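Erythrocyte membrane protein 1 (Plasmodium falciparum, PDB 6S8T) probably binds the host cell-surface receptor ICAM-1 through this DBLbeta domain, one Duffy-binding-like part of a large adhesin of malaria-infected erythrocytes. Local coordinates at residues N87-I92 with Q116-S121; P112-H117 with C179-Y184; G135-S140 with K219-K224; I213-I218 with K246-D251. One frame throughout, in Å; residues are numbered along the deposited sequence.

Contact 1: N87-I92 with Q116-S121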
# COMPACT_ATOMS: atom_id res chain seq x y z
N ASN A 87 -9.42 -16.54 3.34
CA ASN A 87 -9.16 -16.33 1.92
C ASN A 87 -9.91 -15.10 1.40
O ASN A 87 -10.74 -15.17 0.50
CB ASN A 87 -9.52 -17.58 1.11
CG ASN A 87 -8.62 -18.75 1.43
OD1 ASN A 87 -7.54 -18.89 0.86
ND2 ASN A 87 -9.06 -19.61 2.34
N GLU A 88 -9.59 -13.96 2.00
CA GLU A 88 -10.17 -12.68 1.61
C GLU A 88 -9.16 -11.72 1.00
O GLU A 88 -9.57 -10.64 0.55
CB GLU A 88 -10.84 -12.00 2.81
CG GLU A 88 -12.01 -12.76 3.39
CD GLU A 88 -12.58 -12.08 4.61
OE1 GLU A 88 -11.88 -11.24 5.20
OE2 GLU A 88 -13.74 -12.39 4.97
N ARG A 89 -7.88 -12.09 0.95
CA ARG A 89 -6.83 -11.10 0.70
C ARG A 89 -6.97 -10.43 -0.66
O ARG A 89 -6.78 -9.22 -0.78
CB ARG A 89 -5.45 -11.75 0.83
CG ARG A 89 -4.30 -10.76 0.77
CD ARG A 89 -2.95 -11.41 1.00
NE ARG A 89 -1.89 -10.41 1.11
CZ ARG A 89 -0.59 -10.69 1.22
NH1 ARG A 89 0.29 -9.70 1.31
NH2 ARG A 89 -0.17 -11.94 1.23
N PHE A 90 -7.30 -11.20 -1.69
CA PHE A 90 -7.43 -10.63 -3.03
C PHE A 90 -8.77 -10.98 -3.66
O PHE A 90 -8.88 -11.11 -4.88
CB PHE A 90 -6.27 -11.08 -3.93
CG PHE A 90 -4.93 -10.53 -3.51
CD1 PHE A 90 -4.63 -9.19 -3.72
CD2 PHE A 90 -3.98 -11.35 -2.92
CE1 PHE A 90 -3.40 -8.68 -3.34
CE2 PHE A 90 -2.75 -10.84 -2.54
CZ PHE A 90 -2.46 -9.50 -2.75
N LYS A 91 -9.80 -11.11 -2.83
CA LYS A 91 -11.15 -11.36 -3.32
C LYS A 91 -11.84 -10.03 -3.62
O LYS A 91 -11.80 -9.10 -2.81
CB LYS A 91 -11.96 -12.16 -2.30
CG LYS A 91 -13.33 -12.57 -2.79
CD LYS A 91 -14.07 -13.42 -1.77
CE LYS A 91 -15.46 -13.78 -2.25
NZ LYS A 91 -16.21 -14.58 -1.25
N ILE A 92 -12.48 -9.95 -4.79
CA ILE A 92 -13.20 -8.75 -5.19
C ILE A 92 -14.40 -8.55 -4.27
O ILE A 92 -15.18 -9.48 -4.04
CB ILE A 92 -13.63 -8.86 -6.66
CG1 ILE A 92 -12.42 -8.76 -7.59
CG2 ILE A 92 -14.66 -7.78 -7.00
CD1 ILE A 92 -12.77 -8.91 -9.06
N GLN A 116 -3.35 -6.11 5.46
CA GLN A 116 -3.80 -6.76 6.69
C GLN A 116 -3.31 -8.20 6.79
O GLN A 116 -2.97 -8.67 7.88
CB GLN A 116 -5.33 -6.71 6.77
CG GLN A 116 -5.90 -7.43 7.97
CD GLN A 116 -7.39 -7.22 8.11
OE1 GLN A 116 -7.91 -6.15 7.80
NE2 GLN A 116 -8.10 -8.25 8.56
N HIS A 117 -3.25 -8.91 5.66
CA HIS A 117 -2.83 -10.31 5.65
C HIS A 117 -1.41 -10.48 5.12
O HIS A 117 -1.08 -11.51 4.53
CB HIS A 117 -3.81 -11.15 4.83
CG HIS A 117 -5.23 -11.00 5.27
ND1 HIS A 117 -5.67 -11.39 6.52
CD2 HIS A 117 -6.32 -10.49 4.64
CE1 HIS A 117 -6.96 -11.13 6.63
NE2 HIS A 117 -7.38 -10.60 5.50
N MET A 118 -0.56 -9.48 5.33
CA MET A 118 0.83 -9.53 4.90
C MET A 118 1.60 -10.58 5.69
O MET A 118 1.35 -10.81 6.88
CB MET A 118 1.47 -8.15 5.06
CG MET A 118 2.72 -7.90 4.26
SD MET A 118 3.12 -6.13 4.22
CE MET A 118 4.82 -6.19 3.66
N CYS A 119 2.56 -11.24 5.02
CA CYS A 119 3.31 -12.35 5.62
C CYS A 119 4.52 -11.81 6.39
O CYS A 119 5.66 -11.82 5.91
CB CYS A 119 3.75 -13.35 4.55
SG CYS A 119 2.42 -14.23 3.69
N THR A 120 4.27 -11.36 7.62
CA THR A 120 5.31 -10.82 8.48
C THR A 120 5.38 -11.56 9.82
O THR A 120 5.85 -11.02 10.82
CB THR A 120 5.11 -9.33 8.72
OG1 THR A 120 3.81 -9.11 9.29
CG2 THR A 120 5.22 -8.57 7.41
N SER A 121 4.92 -12.82 9.84
CA SER A 121 4.82 -13.55 11.10
C SER A 121 6.19 -13.86 11.69
O SER A 121 6.33 -13.89 12.92
CB SER A 121 4.03 -14.84 10.88
OG SER A 121 3.85 -15.55 12.09
O HOH W 1 -9.77 -9.17 4.81
O HOH W 2 -1.59 -13.85 2.86

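Contact 2: P112-H117 with C179-Y184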
# COMPACT_ATOMS: atom_id res chain seq x y z
N PRO A 112 -5.74 -1.78 3.63
CA PRO A 112 -5.92 -2.67 2.47
C PRO A 112 -5.90 -4.12 2.90
O PRO A 112 -5.09 -4.51 3.75
CB PRO A 112 -4.72 -2.33 1.57
CG PRO A 112 -4.20 -0.99 2.08
CD PRO A 112 -4.51 -0.97 3.54
N PRO A 113 -6.78 -4.96 2.33
CA PRO A 113 -6.73 -6.40 2.65
C PRO A 113 -5.38 -7.03 2.36
O PRO A 113 -4.96 -7.94 3.10
CB PRO A 113 -7.82 -6.99 1.75
CG PRO A 113 -8.79 -5.87 1.56
CD PRO A 113 -7.95 -4.61 1.52
N ARG A 114 -4.67 -6.58 1.32
CA ARG A 114 -3.32 -7.08 1.07
C ARG A 114 -2.41 -6.79 2.26
O ARG A 114 -1.63 -7.66 2.67
CB ARG A 114 -2.76 -6.45 -0.20
CG ARG A 114 -1.29 -6.74 -0.45
CD ARG A 114 -0.69 -5.74 -1.42
NE ARG A 114 -0.95 -4.37 -0.99
CZ ARG A 114 -0.25 -3.73 -0.06
NH1 ARG A 114 -0.57 -2.48 0.28
NH2 ARG A 114 0.77 -4.33 0.54
N ARG A 115 -2.50 -5.58 2.82
CA ARG A 115 -1.66 -5.21 3.95
C ARG A 115 -2.05 -5.97 5.21
O ARG A 115 -1.17 -6.43 5.96
CB ARG A 115 -1.76 -3.70 4.19
CG ARG A 115 -1.17 -3.22 5.53
CD ARG A 115 0.35 -3.30 5.53
NE ARG A 115 0.92 -2.94 6.84
CZ ARG A 115 1.19 -3.82 7.80
NH1 ARG A 115 0.93 -5.10 7.61
NH2 ARG A 115 1.71 -3.41 8.95
N GLN A 116 -3.35 -6.11 5.46
CA GLN A 116 -3.80 -6.76 6.69
C GLN A 116 -3.31 -8.20 6.79
O GLN A 116 -2.97 -8.67 7.88
CB GLN A 116 -5.33 -6.71 6.77
CG GLN A 116 -5.90 -7.43 7.97
CD GLN A 116 -7.39 -7.22 8.11
OE1 GLN A 116 -7.91 -6.15 7.80
NE2 GLN A 116 -8.10 -8.25 8.56
N HIS A 117 -3.25 -8.91 5.66
CA HIS A 117 -2.83 -10.31 5.65
C HIS A 117 -1.41 -10.48 5.12
O HIS A 117 -1.08 -11.51 4.53
CB HIS A 117 -3.81 -11.15 4.83
CG HIS A 117 -5.23 -11.00 5.27
ND1 HIS A 117 -5.67 -11.39 6.52
CD2 HIS A 117 -6.32 -10.49 4.64
CE1 HIS A 117 -6.96 -11.13 6.63
NE2 HIS A 117 -7.38 -10.60 5.50
N CYS A 179 1.82 -7.13 -10.41
CA CYS A 179 3.09 -6.44 -10.25
C CYS A 179 2.96 -5.24 -9.31
O CYS A 179 3.84 -4.99 -8.49
CB CYS A 179 3.62 -6.01 -11.63
SG CYS A 179 4.15 -7.40 -12.71
N ARG A 180 1.85 -4.50 -9.41
CA ARG A 180 1.64 -3.35 -8.52
C ARG A 180 1.48 -3.80 -7.07
O ARG A 180 1.97 -3.13 -6.15
CB ARG A 180 0.42 -2.54 -8.96
CG ARG A 180 0.66 -1.62 -10.16
CD ARG A 180 -0.49 -0.63 -10.36
NE ARG A 180 -1.78 -1.30 -10.55
CZ ARG A 180 -2.29 -1.65 -11.72
NH1 ARG A 180 -3.47 -2.26 -11.79
NH2 ARG A 180 -1.62 -1.41 -12.84
N ALA A 181 0.80 -4.93 -6.84
CA ALA A 181 0.59 -5.42 -5.48
C ALA A 181 1.91 -5.79 -4.82
O ALA A 181 2.10 -5.56 -3.62
CB ALA A 181 -0.36 -6.61 -5.49
N VAL A 182 2.84 -6.37 -5.58
CA VAL A 182 4.15 -6.69 -5.04
C VAL A 182 4.94 -5.41 -4.75
O VAL A 182 5.72 -5.36 -3.79
CB VAL A 182 4.90 -7.64 -5.99
CG1 VAL A 182 6.29 -7.97 -5.46
CG2 VAL A 182 4.10 -8.93 -6.20
N ARG A 183 4.74 -4.36 -5.56
CA ARG A 183 5.41 -3.09 -5.28
C ARG A 183 4.82 -2.42 -4.04
O ARG A 183 5.56 -1.81 -3.25
CB ARG A 183 5.33 -2.18 -6.50
CG ARG A 183 6.10 -2.71 -7.70
CD ARG A 183 5.74 -1.98 -8.99
NE ARG A 183 5.99 -0.54 -8.89
CZ ARG A 183 5.82 0.31 -9.90
NH1 ARG A 183 5.42 -0.13 -11.08
NH2 ARG A 183 6.07 1.60 -9.72
N TYR A 184 3.50 -2.53 -3.85
CA TYR A 184 2.88 -2.03 -2.63
C TYR A 184 3.41 -2.75 -1.40
O TYR A 184 3.60 -2.14 -0.34
CB TYR A 184 1.36 -2.18 -2.72
CG TYR A 184 0.68 -1.32 -3.75
CD1 TYR A 184 1.12 -0.02 -4.00
CD2 TYR A 184 -0.41 -1.79 -4.48
CE1 TYR A 184 0.50 0.78 -4.95
CE2 TYR A 184 -1.04 -1.00 -5.43
CZ TYR A 184 -0.58 0.28 -5.66
OH TYR A 184 -1.19 1.08 -6.60

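Contact 3: G135-S140 with K219-K224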
# COMPACT_ATOMS: atom_id res chain seq x y z
N GLY A 135 26.53 -9.89 18.10
CA GLY A 135 27.06 -8.65 17.58
C GLY A 135 26.93 -8.47 16.09
O GLY A 135 27.57 -7.57 15.53
N LYS A 136 26.12 -9.28 15.42
CA LYS A 136 25.92 -9.20 13.97
C LYS A 136 24.46 -8.92 13.64
O LYS A 136 23.89 -9.50 12.71
CB LYS A 136 26.40 -10.47 13.28
CG LYS A 136 27.90 -10.74 13.45
CD LYS A 136 28.40 -11.74 12.42
CE LYS A 136 28.81 -13.06 13.07
NZ LYS A 136 30.02 -12.93 13.92
N ALA A 137 23.84 -8.00 14.38
CA ALA A 137 22.43 -7.68 14.17
C ALA A 137 22.18 -7.00 12.83
O ALA A 137 21.06 -7.05 12.33
CB ALA A 137 21.91 -6.80 15.30
N ILE A 138 23.20 -6.35 12.26
CA ILE A 138 23.04 -5.73 10.95
C ILE A 138 22.74 -6.79 9.90
O ILE A 138 21.87 -6.59 9.04
CB ILE A 138 24.31 -4.92 10.60
CG1 ILE A 138 24.32 -3.61 11.38
CG2 ILE A 138 24.38 -4.64 9.11
CD1 ILE A 138 23.13 -2.74 11.07
N HIS A 139 23.43 -7.92 9.96
CA HIS A 139 23.29 -8.97 8.96
C HIS A 139 22.16 -9.94 9.26
O HIS A 139 21.51 -10.44 8.33
CB HIS A 139 24.60 -9.74 8.83
CG HIS A 139 25.80 -8.86 8.61
ND1 HIS A 139 26.10 -8.29 7.39
CD2 HIS A 139 26.76 -8.44 9.47
CE1 HIS A 139 27.20 -7.57 7.50
NE2 HIS A 139 27.62 -7.64 8.75
N SER A 140 21.90 -10.22 10.54
CA SER A 140 20.82 -11.14 10.89
C SER A 140 19.45 -10.54 10.60
O SER A 140 18.52 -11.27 10.24
CB SER A 140 20.92 -11.54 12.36
OG SER A 140 22.14 -12.22 12.63
N LYS A 219 22.77 0.68 17.13
CA LYS A 219 23.40 1.97 17.39
C LYS A 219 24.72 1.79 18.13
O LYS A 219 25.69 2.52 17.88
CB LYS A 219 22.46 2.88 18.18
CG LYS A 219 23.04 4.25 18.50
CD LYS A 219 22.13 5.07 19.39
CE LYS A 219 22.79 6.39 19.77
NZ LYS A 219 21.97 7.20 20.71
N GLU A 220 24.79 0.82 19.04
CA GLU A 220 26.03 0.51 19.73
C GLU A 220 26.94 -0.41 18.92
O GLU A 220 28.16 -0.37 19.10
CB GLU A 220 25.73 -0.13 21.09
CG GLU A 220 26.88 -0.09 22.08
CD GLU A 220 27.13 1.30 22.65
OE1 GLU A 220 26.26 2.18 22.47
OE2 GLU A 220 28.19 1.50 23.29
N GLU A 221 26.37 -1.21 18.02
CA GLU A 221 27.18 -2.11 17.20
C GLU A 221 28.11 -1.33 16.28
O GLU A 221 29.32 -1.60 16.23
CB GLU A 221 26.26 -3.04 16.39
CG GLU A 221 26.99 -4.00 15.46
CD GLU A 221 26.03 -4.90 14.69
OE1 GLU A 221 24.83 -4.93 15.03
OE2 GLU A 221 26.47 -5.58 13.73
N ILE A 222 27.57 -0.36 15.54
CA ILE A 222 28.39 0.46 14.65
C ILE A 222 29.08 1.59 15.38
O ILE A 222 29.87 2.33 14.76
CB ILE A 222 27.55 1.06 13.51
CG1 ILE A 222 26.57 2.10 14.05
CG2 ILE A 222 26.80 -0.04 12.76
CD1 ILE A 222 25.75 2.78 12.98
N LYS A 223 28.83 1.76 16.68
CA LYS A 223 29.46 2.83 17.46
C LYS A 223 30.94 2.60 17.68
O LYS A 223 31.60 3.47 18.27
CB LYS A 223 28.74 2.97 18.80
CG LYS A 223 28.78 4.37 19.39
CD LYS A 223 27.94 4.45 20.65
CE LYS A 223 27.94 5.86 21.24
NZ LYS A 223 27.11 5.94 22.47
N LYS A 224 31.49 1.47 17.24
CA LYS A 224 32.92 1.20 17.37
C LYS A 224 33.75 2.20 16.58
O LYS A 224 33.26 2.82 15.63
CB LYS A 224 33.23 -0.23 16.91
CG LYS A 224 32.65 -1.32 17.79
CD LYS A 224 33.15 -2.69 17.37
CE LYS A 224 32.71 -3.77 18.34
NZ LYS A 224 33.29 -5.10 17.99

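Contact 4: I213-I218 with K246-D251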
# COMPACT_ATOMS: atom_id res chain seq x y z
N ILE A 213 14.35 -2.69 20.01
CA ILE A 213 15.45 -3.29 20.75
C ILE A 213 16.60 -3.63 19.81
O ILE A 213 17.77 -3.42 20.15
CB ILE A 213 14.96 -4.53 21.52
CG1 ILE A 213 13.94 -4.13 22.59
CG2 ILE A 213 16.13 -5.26 22.16
CD1 ILE A 213 13.39 -5.29 23.37
N ILE A 214 16.29 -4.14 18.62
CA ILE A 214 17.34 -4.52 17.68
C ILE A 214 18.15 -3.29 17.27
O ILE A 214 19.39 -3.30 17.32
CB ILE A 214 16.74 -5.23 16.45
CG1 ILE A 214 16.11 -6.56 16.87
CG2 ILE A 214 17.79 -5.45 15.39
CD1 ILE A 214 15.32 -7.23 15.77
N PHE A 215 17.47 -2.22 16.86
CA PHE A 215 18.18 -1.02 16.42
C PHE A 215 18.88 -0.29 17.56
O PHE A 215 19.81 0.47 17.32
CB PHE A 215 17.23 -0.07 15.69
CG PHE A 215 16.96 -0.47 14.27
CD1 PHE A 215 17.86 -0.16 13.27
CD2 PHE A 215 15.80 -1.16 13.93
CE1 PHE A 215 17.62 -0.52 11.95
CE2 PHE A 215 15.55 -1.53 12.62
CZ PHE A 215 16.46 -1.21 11.63
N GLY A 216 18.45 -0.51 18.81
CA GLY A 216 19.22 -0.01 19.93
C GLY A 216 20.58 -0.66 20.02
O GLY A 216 21.59 0.01 20.24
N LYS A 217 20.63 -1.99 19.83
CA LYS A 217 21.92 -2.68 19.76
C LYS A 217 22.69 -2.29 18.51
O LYS A 217 23.93 -2.27 18.53
CB LYS A 217 21.70 -4.19 19.79
CG LYS A 217 21.58 -4.78 21.19
CD LYS A 217 22.88 -4.65 21.96
CE LYS A 217 22.85 -5.47 23.23
NZ LYS A 217 21.64 -5.17 24.06
N ILE A 218 21.99 -1.98 17.42
CA ILE A 218 22.67 -1.58 16.19
C ILE A 218 23.39 -0.25 16.39
O ILE A 218 24.51 -0.05 15.90
CB ILE A 218 21.66 -1.51 15.03
CG1 ILE A 218 21.25 -2.92 14.61
CG2 ILE A 218 22.23 -0.72 13.86
CD1 ILE A 218 20.24 -2.95 13.47
N LYS A 246 14.74 6.94 14.54
CA LYS A 246 14.19 7.28 13.22
C LYS A 246 15.28 7.34 12.16
O LYS A 246 15.15 6.72 11.09
CB LYS A 246 13.45 8.62 13.29
CG LYS A 246 13.12 9.21 11.93
CD LYS A 246 12.99 10.73 11.98
CE LYS A 246 11.66 11.17 12.57
NZ LYS A 246 10.54 10.92 11.62
N GLN A 247 16.36 8.08 12.42
CA GLN A 247 17.39 8.27 11.41
C GLN A 247 18.17 6.99 11.15
O GLN A 247 18.46 6.66 9.99
CB GLN A 247 18.34 9.40 11.84
CG GLN A 247 17.67 10.77 11.95
CD GLN A 247 18.65 11.87 12.31
OE1 GLN A 247 18.67 12.93 11.68
NE2 GLN A 247 19.46 11.64 13.35
N LEU A 248 18.52 6.25 12.21
CA LEU A 248 19.26 5.00 12.03
C LEU A 248 18.46 3.99 11.22
O LEU A 248 19.04 3.22 10.45
CB LEU A 248 19.63 4.42 13.39
CG LEU A 248 20.52 3.18 13.39
CD1 LEU A 248 21.91 3.52 12.85
CD2 LEU A 248 20.63 2.58 14.79
N ARG A 249 17.13 3.98 11.37
CA ARG A 249 16.31 3.05 10.61
C ARG A 249 16.09 3.51 9.17
O ARG A 249 15.98 2.67 8.27
CB ARG A 249 14.97 2.85 11.33
CG ARG A 249 15.12 2.23 12.71
CD ARG A 249 13.89 2.44 13.57
NE ARG A 249 12.76 1.63 13.13
CZ ARG A 249 11.63 1.51 13.82
NH1 ARG A 249 11.49 2.14 14.98
NH2 ARG A 249 10.64 0.75 13.36
N GLU A 250 16.03 4.82 8.94
CA GLU A 250 15.98 5.33 7.57
C GLU A 250 17.26 4.99 6.81
O GLU A 250 17.20 4.60 5.64
CB GLU A 250 15.75 6.85 7.57
CG GLU A 250 14.33 7.29 7.93
CD GLU A 250 14.21 8.80 8.15
OE1 GLU A 250 15.25 9.49 8.20
OE2 GLU A 250 13.06 9.28 8.28
N ASP A 251 18.41 5.13 7.47
CA ASP A 251 19.68 4.87 6.80
C ASP A 251 19.87 3.38 6.53
O ASP A 251 20.36 3.00 5.46
CB ASP A 251 20.84 5.42 7.65
CG ASP A 251 20.82 6.94 7.75
OD1 ASP A 251 19.96 7.58 7.12
OD2 ASP A 251 21.68 7.49 8.47

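Contact 1: N87-I92 with Q116-S121
Arg89 reaches past His117 as a fully extended chain, the two side chains sliding by each other in opposite directions. Its CG stands anti to the backbone N (chi1 -173°), which carries the methylenes along His117: Arg89 CD lies 3.9 Å from His117 CB. Beyond them the guanidinium turns a face to the backbone where helix 113-116 has just ended. His117 O sits over the centre of that face, 3.4 Å from Arg89 CZ, so the N-H groups cannot point at it; Arg89 NH1 also meets Met118 CA at 3.6 Å. The imidazole plane is steeply inclined to the guanidinium, at 71°. Two waters bridge the segments. One takes a weak bond from Arg89 NH2 and donates to His117 O at 2.9 Å; the other lies in the imidazole plane at NE2 and donates to Glu88 OE1 at 3.0 Å. Next door, Cys119 is tied by a disulfide to Cys80. Asp152 of helix 137-163 pairs with Arg89 NH1 and also accepts from Cys119 N. The arginine's charge is thus answered by this carboxylate of the helical core, while its link to the carbonyl of His117 passes through water.

Contact 2: P112-H117 with C179-Y184
Arg114 leaves helix 113-116 with CG anti to the backbone N (chi1 172°) and stays extended through chi2, which points the chain at helix 172-194; a bend at chi3 (52°) then swings the guanidinium round so that one face meets Tyr184 CB. On the other side, Tyr184 CG is turned beside its own backbone N, so the ring leads away and its methylene is left facing the arginine. That CB sits over the centre of the guanidinium face, 3.5 Å from Arg114 CZ, and the two side chains cross at about a right angle. The phenol ring is inclined by 41° to the guanidinium plane, an arrangement that is not a cation-pi stack. Further along the same face, Arg114 NH2 comes within 3.6 Å of Tyr184 C. The bend itself rests on the preceding turn: Arg114 CD is 3.6 Å from Ala181 O and 4.2 Å from Ala181 CB. The polar edge of the arginine works elsewhere. NE pairs with Glu300 of helix 293-319, NH2 pairs with Asp188 farther along helix 172-194, and NH1 is hydrogen-bonded as well. Tyr184 continues onto Val299 and Glu300, so the short helix 113-116 and two long helices of the Duffy-binding-like domain converge here. No hydrogen bond joins the two segments: the helix surface supports a buried cation through its flat face, while carboxylates in the guanidinium's surroundings probably balance its charge and fix its rotation.

Contact 3: G135-S140 with K219-K224
Glu221 lays its carboxylate over the start of helix 137-163, overlapping Gly135, Ala137 and Ile138. In this Duffy-binding-like domain the contact brings the last turn of helix 202-221 up to the N-terminal end of another long helix, where Lys136 is the N-cap residue. The glutamate gets there by being stretched out: CG is anti to the backbone N (chi1 178°) and the chain stays extended beyond it. Glu221 OE1 takes a weak, strongly bent hydrogen bond from Ala137 N, 3.3 Å long with an angle of 123° at the hydrogen. The same oxygen touches Ala137 CB at 3.5 Å. Amides of a first helical turn, which lack partners within the helix, would be expected to suit a negative group, although here only one weak bond results. Glu221 OE2 is less comfortably placed, 2.9 Å from Gly135 O; both are acceptors, and the approach would probably be eased were the carboxylate protonated. Gly135, with its positive phi, makes the turn between helix 128-132 and the new helix. Ile138 runs obliquely across the Glu221 side chain, its CG1 3.7 Å from Glu221 OE2, and continues onto Trp252 of helix 246-268. Within the first turn Lys136 O accepts from Ser140 N and also from Ser140 OG, the hydroxyl standing 3.2 Å from Lys136 O and well above the carbonyl plane.

Contact 4: I213-I218 with K246-D251
Arg249 CG sits squarely over the face of the Phe215 ring, 3.5 Å from the ring centroid and only 5° off the normal, a CH-pi contact in which all six ring carbons lie at nearly the same distance from one methylene. Leu248 takes the ring's edge instead: its CD2 lies near the ring plane, 4.2 Å from Phe215 CD1. That methyl is shared, reaching Ile218 CG2 at 3.8 Å and resting 3.4 Å from Phe215 O. Leu248 CG stands anti to its own amide nitrogen (chi1 -174°), which, with chi2, brings CD2 to segment 213-218. The axes of segments 213-218 and 246-251 are almost perpendicular, at 88°, and approach to 10.4 Å. A second shell holds the pieces in place. The arginine chain bends at chi3, and its guanidinium, only modestly tilted from the phenyl plane, is gripped by three acceptors: Ile193 O at NE, Pro244 O at NH1 and Gln208 OE1 at NH2. Asp238 accepts from Leu248 N, near the beginning of helix 246-268. Across the interface Phe215 also packs on Leu141 of helix 137-163, and Ile218 on Ala137 and Ile138 of the same helix. A buried arginine thus serves as an apolar surface through its methylenes, while its N-H groups bond to two backbone carbonyls and an amide oxygen, whose dipoles probably help to stabilise its charge.

In the fold
The contacts form two pairs in one mainly helical Duffy-binding-like domain. Contacts 1 and 2, with centres 8 Å apart, share Gln116 and His117; Phe90 CZ lies 3.8 Å from Arg114 CG between them, and Asp152 and Asp188 bring helices 137-163 and 172-194 to their arginines. Contacts 3 and 4, with centres 10 Å apart, both use helix 202-221, and Ile222 CD1 meets Leu248 CD1 at 3.9 Å. The pairs do not touch: contacts 2 and 4 have centres 25 Å apart and nearest atoms about 11 Å apart. Helix 137-163 spans the gap, starting in contact 3 and later supplying the aspartate beside contact 1.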